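Local coordinates for putative histidinol-phosphate aminotransferase (Burkholderia pseudomallei, PDB 3P1T), which probably catalyses the pyridoxal-phosphate-dependent transfer of an amino group from L-histidinol phosphate to 2-oxoglutarate in L-histidine biosynthesis, at residues 60-64 / 194-200; 64-70 / 209-214; 83-87 / 219-225. All coordinates share one frame; numbering follows the deposited sequence.

Interaction 1: 60-64 / 194-200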
# COMPACT_ATOMS: atom_id res chain seq x y z
N LEU A 60 1.49 4.46 17.57
CA LEU A 60 0.41 5.29 17.05
C LEU A 60 -0.65 5.55 18.12
O LEU A 60 -1.08 6.69 18.31
CB LEU A 60 -0.24 4.64 15.82
CG LEU A 60 0.53 4.71 14.51
CD1 LEU A 60 -0.02 3.70 13.51
CD2 LEU A 60 0.54 6.14 13.94
N ALA A 61 -1.03 4.48 18.84
CA ALA A 61 -2.02 4.51 19.91
C ALA A 61 -1.60 5.46 21.02
O ALA A 61 -2.42 6.24 21.50
CB ALA A 61 -2.23 3.11 20.47
N GLU A 62 -0.29 5.43 21.37
CA GLU A 62 0.33 6.28 22.38
C GLU A 62 0.33 7.72 21.92
O GLU A 62 -0.09 8.60 22.68
CB GLU A 62 1.77 5.82 22.65
CG GLU A 62 1.94 4.96 23.90
CD GLU A 62 2.99 3.86 23.81
OE1 GLU A 62 4.16 4.16 23.48
OE2 GLU A 62 2.64 2.69 24.11
N HIS A 63 0.77 7.95 20.67
CA HIS A 63 0.89 9.27 20.07
C HIS A 63 -0.48 9.99 20.05
O HIS A 63 -0.55 11.15 20.46
CB HIS A 63 1.47 9.15 18.65
CG HIS A 63 1.79 10.47 18.02
ND1 HIS A 63 2.96 11.15 18.33
CD2 HIS A 63 1.10 11.18 17.10
CE1 HIS A 63 2.93 12.26 17.62
NE2 HIS A 63 1.83 12.33 16.87
N PHE A 64 -1.55 9.31 19.61
CA PHE A 64 -2.87 9.92 19.49
C PHE A 64 -3.72 9.75 20.76
O PHE A 64 -4.85 10.26 20.81
CB PHE A 64 -3.60 9.35 18.28
CG PHE A 64 -2.96 9.81 16.99
CD1 PHE A 64 -3.20 11.09 16.50
CD2 PHE A 64 -2.13 8.97 16.26
CE1 PHE A 64 -2.60 11.51 15.31
CE2 PHE A 64 -1.55 9.40 15.06
CZ PHE A 64 -1.78 10.67 14.60
N ARG A 194 -6.45 11.36 9.87
CA ARG A 194 -5.24 12.19 10.02
C ARG A 194 -4.20 11.71 9.01
O ARG A 194 -4.04 10.49 8.84
CB ARG A 194 -4.67 12.14 11.45
CG ARG A 194 -5.58 12.73 12.52
CD ARG A 194 -5.60 14.23 12.48
NE ARG A 194 -6.53 14.78 13.47
CZ ARG A 194 -6.18 15.16 14.70
NH1 ARG A 194 -4.92 15.03 15.10
NH2 ARG A 194 -7.08 15.68 15.52
N SER A 195 -3.51 12.66 8.34
CA SER A 195 -2.47 12.40 7.33
C SER A 195 -1.07 12.60 7.89
O SER A 195 -0.89 13.48 8.74
CB SER A 195 -2.67 13.33 6.14
OG SER A 195 -1.74 13.11 5.09
N PHE A 196 -0.08 11.82 7.41
CA PHE A 196 1.31 12.01 7.84
C PHE A 196 2.11 12.68 6.71
O PHE A 196 3.33 12.81 6.80
CB PHE A 196 1.96 10.67 8.27
CG PHE A 196 1.27 10.00 9.44
CD1 PHE A 196 1.36 10.54 10.73
CD2 PHE A 196 0.48 8.88 9.25
CE1 PHE A 196 0.66 9.97 11.80
CE2 PHE A 196 -0.21 8.30 10.33
CZ PHE A 196 -0.11 8.85 11.59
N SER A 197 1.39 13.16 5.68
CA SER A 197 1.98 13.74 4.47
C SER A 197 2.42 15.22 4.63
O SER A 197 3.33 15.66 3.90
CB SER A 197 0.99 13.65 3.31
OG SER A 197 0.80 12.32 2.86
N LYS A 198 1.79 15.99 5.54
CA LYS A 198 2.09 17.42 5.60
C LYS A 198 3.04 17.70 6.76
O LYS A 198 4.23 17.47 6.61
CB LYS A 198 0.79 18.26 5.71
CG LYS A 198 -0.34 17.85 4.75
CD LYS A 198 0.06 17.79 3.27
CE LYS A 198 -1.06 17.27 2.40
NZ LYS A 198 -0.56 16.93 1.05
N SER A 199 2.53 18.18 7.90
CA SER A 199 3.29 18.52 9.10
C SER A 199 4.32 17.45 9.49
O SER A 199 5.40 17.82 9.96
CB SER A 199 2.33 18.73 10.26
OG SER A 199 1.27 17.78 10.21
N TYR A 200 4.00 16.14 9.30
CA TYR A 200 4.87 15.01 9.67
C TYR A 200 5.96 14.74 8.60
O TYR A 200 6.91 14.01 8.89
CB TYR A 200 4.04 13.74 9.90
CG TYR A 200 3.25 13.77 11.19
CD1 TYR A 200 1.98 14.34 11.23
CD2 TYR A 200 3.75 13.19 12.36
CE1 TYR A 200 1.23 14.35 12.41
CE2 TYR A 200 3.01 13.20 13.55
CZ TYR A 200 1.75 13.78 13.57
OH TYR A 200 1.01 13.79 14.73
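Arg194, near the end of strand 190-195, meets Phe64 near the C-terminal end of helix 52-64. Its NH1 lies 4.2 Å from Phe64 CE1, at the ring edge. The approach is loose. The guanidinium has its salt bridge elsewhere, from NH2 to Glu171 OE1. Ser195 OG accepts from Ser197 N, 3.2 Å away, in an ST turn that starts the loop after the strand. The far edge of the Phe196 ring reaches the helix. Its CE1 lies near the plane of the Phe64 ring, 3.8 Å from Phe64 CZ, and its CZ lies 3.6 Å from Leu60 CD2. Leu237 and Leu241 of helix 231-241 also pack on Phe196. The run from Ser195 onward fits the signature of this aminotransferase class, whose lysine carries pyridoxal phosphate in relatives; Lys198 is probably that lysine. Its NZ hydrogen-bonds to a tartaric acid, probably from the crystallisation liquor, and to Tyr48 OH of the second subunit. Tyr200 turns back to the helix, and Phe196 CD1 lies over the centre of its ring face. The phenol OH meets His63 NE2 at 2.7 Å, in the imidazole plane, with an angle of 156°. His63 reaches it with CG anti to the backbone N (chi1 -172°). The imidazole also puts CD2 over the face of Phe64. The contact is chiefly apolar and aromatic. Its one cross-segment hydrogen bond should restrain the rotation of the imidazole.

Interaction 2: 64-70 / 209-214. With EDO (1,2-ethanediol), chain H.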
# COMPACT_ATOMS: atom_id res chain seq x y z
N PHE A 64 -1.55 9.31 19.61
CA PHE A 64 -2.87 9.92 19.49
C PHE A 64 -3.72 9.75 20.76
O PHE A 64 -4.85 10.26 20.81
CB PHE A 64 -3.60 9.35 18.28
CG PHE A 64 -2.96 9.81 16.99
CD1 PHE A 64 -3.20 11.09 16.50
CD2 PHE A 64 -2.13 8.97 16.26
CE1 PHE A 64 -2.60 11.51 15.31
CE2 PHE A 64 -1.55 9.40 15.06
CZ PHE A 64 -1.78 10.67 14.60
N SER A 65 -3.14 9.10 21.80
CA SER A 65 -3.74 8.85 23.12
C SER A 65 -5.15 8.22 22.99
O SER A 65 -6.13 8.70 23.56
CB SER A 65 -3.79 10.12 23.96
OG SER A 65 -2.49 10.62 24.24
N CYS A 66 -5.24 7.12 22.24
CA CYS A 66 -6.49 6.39 22.05
C CYS A 66 -6.20 4.90 22.04
O CYS A 66 -5.05 4.54 21.80
CB CYS A 66 -7.17 6.83 20.77
SG CYS A 66 -6.35 6.25 19.27
N PRO A 67 -7.20 4.01 22.23
CA PRO A 67 -6.89 2.57 22.15
C PRO A 67 -6.56 2.15 20.73
O PRO A 67 -7.08 2.73 19.77
CB PRO A 67 -8.17 1.90 22.65
CG PRO A 67 -9.00 2.99 23.23
CD PRO A 67 -8.63 4.22 22.51
N GLU A 68 -5.71 1.11 20.59
CA GLU A 68 -5.30 0.55 19.30
C GLU A 68 -6.53 -0.03 18.54
O GLU A 68 -6.53 -0.10 17.31
CB GLU A 68 -4.24 -0.53 19.53
CG GLU A 68 -3.50 -1.01 18.28
CD GLU A 68 -2.53 -2.16 18.52
OE1 GLU A 68 -1.85 -2.18 19.57
OE2 GLU A 68 -2.43 -3.02 17.61
N ASP A 69 -7.58 -0.38 19.28
CA ASP A 69 -8.83 -0.92 18.76
C ASP A 69 -9.65 0.15 18.00
O ASP A 69 -10.59 -0.19 17.28
CB ASP A 69 -9.69 -1.47 19.91
CG ASP A 69 -8.99 -2.51 20.76
OD1 ASP A 69 -8.49 -2.14 21.86
OD2 ASP A 69 -8.98 -3.70 20.35
N ASN A 70 -9.30 1.42 18.17
CA ASN A 70 -10.04 2.52 17.57
C ASN A 70 -9.28 3.18 16.40
O ASN A 70 -9.80 4.14 15.82
CB ASN A 70 -10.36 3.55 18.65
CG ASN A 70 -11.42 3.06 19.59
OD1 ASN A 70 -11.15 2.74 20.76
ND2 ASN A 70 -12.61 2.88 19.07
N ALA A 209 -3.89 7.74 9.36
CA ALA A 209 -4.52 7.03 10.48
C ALA A 209 -6.01 7.34 10.52
O ALA A 209 -6.40 8.51 10.51
CB ALA A 209 -3.85 7.43 11.79
N LEU A 210 -6.85 6.29 10.54
CA LEU A 210 -8.31 6.41 10.61
C LEU A 210 -8.77 6.04 12.01
O LEU A 210 -8.39 4.97 12.51
CB LEU A 210 -9.01 5.54 9.55
CG LEU A 210 -10.54 5.46 9.61
CD1 LEU A 210 -11.20 6.83 9.33
CD2 LEU A 210 -11.07 4.40 8.66
N PHE A 211 -9.59 6.89 12.62
CA PHE A 211 -10.12 6.67 13.97
C PHE A 211 -11.62 6.50 13.90
O PHE A 211 -12.29 7.25 13.20
CB PHE A 211 -9.73 7.83 14.92
CG PHE A 211 -8.25 8.14 14.90
CD1 PHE A 211 -7.72 9.04 13.98
CD2 PHE A 211 -7.39 7.54 15.79
CE1 PHE A 211 -6.34 9.30 13.94
CE2 PHE A 211 -6.00 7.82 15.76
CZ PHE A 211 -5.50 8.70 14.83
N GLY A 212 -12.13 5.50 14.61
CA GLY A 212 -13.56 5.21 14.63
C GLY A 212 -13.97 4.22 15.69
O GLY A 212 -13.15 3.80 16.53
N PRO A 213 -15.27 3.82 15.66
CA PRO A 213 -15.78 2.82 16.63
C PRO A 213 -15.11 1.45 16.41
O PRO A 213 -14.88 1.06 15.27
CB PRO A 213 -17.28 2.77 16.36
CG PRO A 213 -17.45 3.27 14.96
CD PRO A 213 -16.32 4.24 14.70
N SER A 214 -14.78 0.76 17.52
CA SER A 214 -13.97 -0.46 17.55
C SER A 214 -14.53 -1.61 16.68
O SER A 214 -13.72 -2.27 16.02
CB SER A 214 -13.77 -0.97 18.98
OG SER A 214 -14.97 -1.08 19.74
C1 EDO H . -15.21 2.90 20.82
O1 EDO H . -15.85 4.05 20.22
C2 EDO H . -16.18 1.77 21.17
O2 EDO H . -16.82 1.25 20.00
O HOH W 1 -10.86 -2.63 16.50
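Gly212 N donates to Asn70 O at 3.0 Å where the loop after helix 52-64 runs into strand 71-74, antiparallel to strand 208-211. Asn70 N donates instead to Pro67 O, in the 3-10 turn. The side chain supplies the second link. Asn70 ND2 donates to Gly212 O at 2.8 Å, nearly straight at 174°, and that oxygen lies close to the amide plane. Asn70 thus grips Gly212 by both its backbone and its amide. CG sits beside the backbone N (chi1 -72°), which brings the amide alongside the strand end. Further back, Phe211 sends its edge onto the face of Phe64 in a T-shaped pair, with planes at 62°. Phe211 CZ stands off centre over the Phe64 ring, 3.5 Å from Phe64 CG. Cys66 SG comes to the edge of the Phe211 ring, 3.9 Å from Phe211 CD2, a sulfur-aromatic contact. Between Phe64 and Cys66 the chain makes a Schellman motif at Ser65, which ends the helix and turns the chain to the large mixed sheet of the aminotransferase fold. Leu71 and Leu184 also touch the Phe211 side chain. At the far end Pro213 is the N-cap residue of helix 214-221. Water 1 bridges Asp69 O and Ser214 O, donating to both. Ser214 N donates to O2 of an ethanediol, probably from the crystallisation liquor, and Ser214 OG lies 3.0 Å from the same O2.

Interaction 3: 83-87 / 219-225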
# COMPACT_ATOMS: atom_id res chain seq x y z
N ARG A 83 -12.28 1.70 2.07
CA ARG A 83 -12.65 0.72 3.09
C ARG A 83 -13.91 1.19 3.85
O ARG A 83 -14.74 0.34 4.17
CB ARG A 83 -11.48 0.44 4.04
CG ARG A 83 -10.29 -0.11 3.26
CD ARG A 83 -9.70 -1.37 3.83
NE ARG A 83 -8.58 -1.85 3.01
CZ ARG A 83 -8.72 -2.71 2.00
NH1 ARG A 83 -9.91 -3.18 1.68
NH2 ARG A 83 -7.66 -3.10 1.32
N ILE A 84 -14.11 2.51 4.05
CA ILE A 84 -15.31 3.02 4.71
C ILE A 84 -16.51 2.83 3.78
O ILE A 84 -17.53 2.29 4.22
CB ILE A 84 -15.17 4.52 5.16
CG1 ILE A 84 -14.18 4.64 6.32
CG2 ILE A 84 -16.54 5.10 5.59
CD1 ILE A 84 -13.88 6.08 6.74
N SER A 85 -16.40 3.25 2.51
CA SER A 85 -17.50 3.17 1.54
C SER A 85 -17.91 1.70 1.30
O SER A 85 -19.09 1.45 1.12
CB SER A 85 -17.14 3.86 0.22
OG SER A 85 -16.12 3.22 -0.52
N ALA A 86 -16.97 0.73 1.34
CA ALA A 86 -17.28 -0.70 1.18
C ALA A 86 -18.20 -1.22 2.32
O ALA A 86 -18.92 -2.21 2.12
CB ALA A 86 -16.00 -1.52 1.14
N GLU A 87 -18.22 -0.54 3.48
CA GLU A 87 -19.05 -0.93 4.62
C GLU A 87 -20.41 -0.23 4.60
O GLU A 87 -21.31 -0.68 5.30
CB GLU A 87 -18.33 -0.62 5.96
CG GLU A 87 -17.00 -1.34 6.16
CD GLU A 87 -17.03 -2.85 6.01
OE1 GLU A 87 -17.90 -3.51 6.62
OE2 GLU A 87 -16.17 -3.37 5.25
N ALA A 219 -13.76 -4.80 11.53
CA ALA A 219 -14.28 -5.37 10.28
C ALA A 219 -13.49 -4.86 9.06
O ALA A 219 -13.29 -5.64 8.11
CB ALA A 219 -15.75 -5.04 10.12
N MSE A 220 -13.04 -3.58 9.07
CA MSE A 220 -12.26 -3.03 7.96
C MSE A 220 -10.82 -3.59 8.00
O MSE A 220 -10.29 -3.91 6.94
CB MSE A 220 -12.27 -1.49 7.96
CG MSE A 220 -13.60 -0.87 7.57
SE MSE A 220 -13.51 1.07 7.58
CE MSE A 220 -13.16 1.37 9.40
N LYS A 221 -10.21 -3.71 9.21
CA LYS A 221 -8.86 -4.28 9.41
C LYS A 221 -8.78 -5.66 8.81
O LYS A 221 -7.79 -6.00 8.16
CB LYS A 221 -8.47 -4.33 10.89
CG LYS A 221 -8.00 -3.00 11.44
CD LYS A 221 -7.58 -3.11 12.88
CE LYS A 221 -7.09 -1.78 13.39
NZ LYS A 221 -6.67 -1.83 14.81
N ARG A 222 -9.86 -6.44 8.97
CA ARG A 222 -10.05 -7.79 8.43
C ARG A 222 -9.97 -7.80 6.88
O ARG A 222 -9.54 -8.80 6.29
CB ARG A 222 -11.42 -8.36 8.88
CG ARG A 222 -11.34 -9.47 9.91
CD ARG A 222 -12.71 -9.97 10.35
NE ARG A 222 -13.26 -9.19 11.46
CZ ARG A 222 -14.49 -8.68 11.50
NH1 ARG A 222 -15.32 -8.83 10.47
NH2 ARG A 222 -14.89 -7.99 12.56
N LYS A 223 -10.35 -6.69 6.24
CA LYS A 223 -10.36 -6.62 4.77
C LYS A 223 -9.03 -6.05 4.23
O LYS A 223 -8.77 -6.19 3.03
CB LYS A 223 -11.56 -5.79 4.26
CG LYS A 223 -12.87 -6.53 4.48
CD LYS A 223 -14.08 -5.79 4.04
CE LYS A 223 -15.31 -6.62 4.31
NZ LYS A 223 -16.52 -6.00 3.73
N GLN A 224 -8.17 -5.51 5.10
CA GLN A 224 -6.88 -4.95 4.67
C GLN A 224 -5.95 -6.04 4.17
O GLN A 224 -6.11 -7.22 4.50
CB GLN A 224 -6.21 -4.15 5.78
CG GLN A 224 -6.91 -2.84 6.12
CD GLN A 224 -6.07 -2.02 7.06
OE1 GLN A 224 -5.93 -2.33 8.26
NE2 GLN A 224 -5.45 -0.98 6.51
N TRP A 225 -5.00 -5.64 3.33
CA TRP A 225 -4.07 -6.56 2.73
C TRP A 225 -3.01 -6.95 3.71
O TRP A 225 -2.69 -6.17 4.61
CB TRP A 225 -3.44 -5.94 1.49
CG TRP A 225 -4.42 -5.53 0.42
CD1 TRP A 225 -5.55 -6.20 0.05
CD2 TRP A 225 -4.26 -4.46 -0.52
NE1 TRP A 225 -6.15 -5.56 -1.00
CE2 TRP A 225 -5.37 -4.49 -1.39
CE3 TRP A 225 -3.31 -3.42 -0.68
CZ2 TRP A 225 -5.56 -3.55 -2.40
CZ3 TRP A 225 -3.48 -2.50 -1.70
CH2 TRP A 225 -4.60 -2.56 -2.54
O HOH W 2 -5.08 -2.78 2.51
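Helix 76-87 packs here against the C-terminal end of helix 214-221, with Arg83 and selenomethionine Met220 as the nearest backbone pair. The selenium of Met220 lies 3.7 Å from Arg83 O and 3.8 Å from Ile84 CG1. A bend at chi3 (-63°) carries the methyl to Leu210. Glu87 CG rests on Met220 CG at 3.7 Å. The Glu87 chain is itself bent at chi2, and its carboxylate meets Lys223, whose extended chain arrives from the opposite direction. Lys223 NZ donates to Glu87 OE2 at 3.1 Å in a salt bridge, on the syn side and somewhat out of the carboxylate plane. Lys223 belongs to a type I beta turn, Lys221 to Gln224, which leads the chain from the helix to the subunit interface. Arg83 stretches across this turn. Lys223 O and Gln224 CA lie over one face of its guanidinium, and Gln224 CG comes 3.7 Å from Arg83 NE. Arg83 NE is salt-bridged to Glu79. Arg83 NH2 stands 3.7 Å from Trp225 NE1, over the indole face, with the guanidinium and ring planes nearly perpendicular. The distance makes any cation-pi attraction weak. Water 2 accepts from both Arg83 NH2 and Trp225 N, the former at 2.9 Å. Trp225 stacks on Trp225 of the second subunit, and its NE1 hydrogen-bonds to Asp82 OD2 of that subunit.

Following the chain from the N terminus, the first contact segment met is on helix 52-64. Its C-terminal part pairs with 194-200, so interaction 1 closes a loop of 129 residues. The chain then passes through 64-70, and interaction 2 closes a second long loop at 209-214. Helix 76-87 follows, and interaction 3 closes a third at 219-225. The three loops cross one another and none nests. Interactions 1 and 2 share Phe64 and tie helix 52-64 and the loop after it to neighbouring strands 190-195 and 208-211. Interaction 3 ties helix 76-87 to the end of helix 214-221. It touches interaction 2 at Leu210. Interactions 1 and 3 also touch the second subunit.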